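Local coordinates for nisin immunity protein (Lactococcus lactis subsp. lactis, PDB 5XHB) that helps protect the nisin-producing bacterium by conferring immunity against nisin supplied from outside the cell, at residues Asp31-Gln36 with Arg90-Leu95. Sequence-based numbering, arbitrary orientation.
Sequences DKEIPQ and RYYKIL
Glu33 and Tyr92 face each other as an antiparallel non-hydrogen-bonded pair, their CA atoms 4.4 Å apart, and a backbone bond flanks the pair at each end: Lys93 N to Lys32 O, 2.9 Å and nearly straight, and Ile34 N to Tyr91 O, 2.7 Å, with the donor above the carbonyl plane. With CG anti to the backbone N (chi1 174°) and the chain extended beyond it, Glu33 reaches past the Tyr92 ring, setting its CB 3.7 Å from Tyr92 CE2, and carries its carboxylate over to Arg90. There OE1 sits above one face of the guanidinium, offset toward its rim, so charge attraction may act but no N-H points at it. Arg90 NH1 instead donates to Tyr92 OH (2.8 Å), which lies tilted out of the guanidinium plane. Two waters complete the link: one donates to both Glu33 OE2 and Ile34 O while accepting from Tyr91 N, and the other joins Glu33 OE1 to Tyr92 OH. The Asp31 carbonyl lies at the edge of the Tyr92 ring, its O in the ring plane, while Asp31 OD1 accepts hydrogen bonds from Asn110 ND2 and Arg107 N. Ile34 packs its CB against Tyr91 CB, with CD1 reaching Lys93. Gln36 runs alongside the Tyr91 ring, its CG 3.4 Å from Tyr91 CE1; Tyr76 meets that ring edge-to-face. This is antiparallel strand pairing beside a corner in the chain: it turns at Asp31 yet still pairs through Glu33, at the surface of the N-terminal antiparallel sheet, where strand 90-96 lies between 25-33 and 83-87.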
loop_
_atom_site.group_PDB
_atom_site.type_symbol
_atom_site.label_atom_id
_atom_site.label_comp_id
_atom_site.label_asym_id
_atom_site.label_seq_id
_atom_site.Cartn_x
_atom_site.Cartn_y
_atom_site.Cartn_z
ATOM N N ASP A 31 6.372 1.671 -6.405
ATOM C CA ASP A 31 5.541 2.176 -7.493
ATOM C C ASP A 31 6.109 3.486 -8.058
ATOM O O ASP A 31 5.437 4.183 -8.830
ATOM C CB ASP A 31 4.109 2.400 -7.004
ATOM C CG ASP A 31 3.095 2.438 -8.159
ATOM O OD1 ASP A 31 3.226 1.626 -9.092
ATOM O OD2 ASP A 31 2.175 3.287 -8.123
ATOM N N LYS A 32 7.335 3.829 -7.657
ATOM C CA LYS A 32 8.020 5.026 -8.163
ATOM C C LYS A 32 8.697 4.753 -9.502
ATOM O O LYS A 32 9.751 4.134 -9.541
ATOM C CB LYS A 32 9.067 5.514 -7.156
ATOM C CG LYS A 32 8.487 5.899 -5.811
ATOM C CD LYS A 32 7.875 7.317 -5.835
ATOM C CE LYS A 32 7.317 7.678 -4.451
ATOM N NZ LYS A 32 6.995 9.139 -4.253
ATOM N N GLU A 33 8.112 5.228 -10.598
ATOM C CA GLU A 33 8.700 4.951 -11.907
ATOM C C GLU A 33 9.880 5.874 -12.171
ATOM O O GLU A 33 9.851 7.059 -11.825
ATOM C CB GLU A 33 7.647 5.091 -13.019
ATOM C CG GLU A 33 8.225 4.963 -14.422
ATOM C CD GLU A 33 7.170 5.012 -15.520
ATOM O OE1 GLU A 33 5.973 5.189 -15.211
ATOM O OE2 GLU A 33 7.551 4.864 -16.699
ATOM N N ILE A 34 10.931 5.318 -12.761
ATOM C CA ILE A 34 12.110 6.082 -13.160
ATOM C C ILE A 34 12.142 6.240 -14.683
ATOM O O ILE A 34 12.148 5.239 -15.398
ATOM C CB ILE A 34 13.410 5.381 -12.714
ATOM C CG1 ILE A 34 13.380 5.063 -11.216
ATOM C CG2 ILE A 34 14.638 6.206 -13.087
ATOM C CD1 ILE A 34 13.195 6.270 -10.348
ATOM N N PRO A 35 12.174 7.484 -15.186
ATOM C CA PRO A 35 12.238 7.652 -16.646
ATOM C C PRO A 35 13.516 7.056 -17.217
ATOM O O PRO A 35 14.560 7.086 -16.557
ATOM C CB PRO A 35 12.215 9.177 -16.837
ATOM C CG PRO A 35 11.728 9.743 -15.531
ATOM C CD PRO A 35 12.220 8.778 -14.480
ATOM N N GLN A 36 13.440 6.524 -18.431
ATOM C CA GLN A 36 14.567 5.827 -19.037
ATOM C C GLN A 36 15.800 6.719 -19.106
ATOM O O GLN A 36 16.924 6.245 -18.995
ATOM C CB GLN A 36 14.192 5.329 -20.438
ATOM C CG GLN A 36 14.972 4.105 -20.900
ATOM C CD GLN A 36 16.273 4.464 -21.577
ATOM O OE1 GLN A 36 16.495 5.617 -21.947
ATOM N NE2 GLN A 36 17.140 3.475 -21.755
ATOM N N ARG A 90 9.285 -0.567 -18.420
ATOM C CA ARG A 90 9.569 0.572 -17.555
ATOM C C ARG A 90 10.666 0.251 -16.552
ATOM O O ARG A 90 11.217 -0.846 -16.552
ATOM C CB ARG A 90 8.311 1.006 -16.810
ATOM C CG ARG A 90 7.224 1.564 -17.718
ATOM C CD ARG A 90 5.863 1.229 -17.152
ATOM N NE ARG A 90 4.792 1.957 -17.814
ATOM C CZ ARG A 90 3.657 2.309 -17.219
ATOM N NH1 ARG A 90 3.452 2.004 -15.945
ATOM N NH2 ARG A 90 2.730 2.976 -17.894
ATOM N N TYR A 91 10.961 1.231 -15.703
ATOM C CA TYR A 91 11.913 1.078 -14.608
ATOM C C TYR A 91 11.277 1.576 -13.321
ATOM O O TYR A 91 10.656 2.640 -13.306
ATOM C CB TYR A 91 13.193 1.858 -14.875
ATOM C CG TYR A 91 13.878 1.490 -16.173
ATOM C CD1 TYR A 91 13.491 2.074 -17.373
ATOM C CD2 TYR A 91 14.923 0.578 -16.191
ATOM C CE1 TYR A 91 14.121 1.755 -18.557
ATOM C CE2 TYR A 91 15.561 0.252 -17.375
ATOM C CZ TYR A 91 15.153 0.844 -18.554
ATOM O OH TYR A 91 15.785 0.521 -19.736
ATOM N N TYR A 92 11.428 0.815 -12.242
ATOM C CA TYR A 92 10.831 1.222 -10.980
ATOM C C TYR A 92 11.869 1.179 -9.883
ATOM O O TYR A 92 12.649 0.229 -9.800
ATOM C CB TYR A 92 9.634 0.331 -10.635
ATOM C CG TYR A 92 8.404 0.655 -11.449
ATOM C CD1 TYR A 92 8.167 0.028 -12.665
ATOM C CD2 TYR A 92 7.484 1.605 -11.003
ATOM C CE1 TYR A 92 7.045 0.341 -13.420
ATOM C CE2 TYR A 92 6.358 1.910 -11.742
ATOM C CZ TYR A 92 6.147 1.277 -12.949
ATOM O OH TYR A 92 5.034 1.581 -13.693
ATOM N N LYS A 93 11.885 2.224 -9.059
ATOM C CA LYS A 93 12.832 2.317 -7.954
ATOM C C LYS A 93 12.647 1.142 -7.012
ATOM O O LYS A 93 11.522 0.690 -6.806
ATOM C CB LYS A 93 12.634 3.640 -7.192
ATOM C CG LYS A 93 13.685 3.925 -6.111
ATOM C CD LYS A 93 13.367 5.241 -5.334
ATOM C CE LYS A 93 13.488 6.477 -6.205
ATOM N NZ LYS A 93 13.040 7.751 -5.507
ATOM N N ILE A 94 13.748 0.641 -6.460
ATOM C CA ILE A 94 13.669 -0.348 -5.395
ATOM C C ILE A 94 14.156 0.325 -4.111
ATOM O O ILE A 94 14.987 1.235 -4.161
ATOM C CB ILE A 94 14.502 -1.621 -5.682
ATOM C CG1 ILE A 94 15.992 -1.290 -5.842
ATOM C CG2 ILE A 94 13.936 -2.392 -6.892
ATOM C CD1 ILE A 94 16.906 -2.506 -5.758
ATOM N N LEU A 95 13.623 -0.114 -2.978
ATOM C CA LEU A 95 13.975 0.455 -1.679
ATOM C C LEU A 95 14.164 -0.665 -0.671
ATOM O O LEU A 95 13.589 -1.733 -0.827
ATOM C CB LEU A 95 12.874 1.419 -1.191
ATOM C CG LEU A 95 12.735 2.795 -1.854
ATOM C CD1 LEU A 95 11.520 3.552 -1.306
ATOM C CD2 LEU A 95 14.020 3.636 -1.691
HETATM O O HOH W 1 10.217 3.899 -16.871
HETATM O O HOH W 2 3.960 3.770 -13.352
#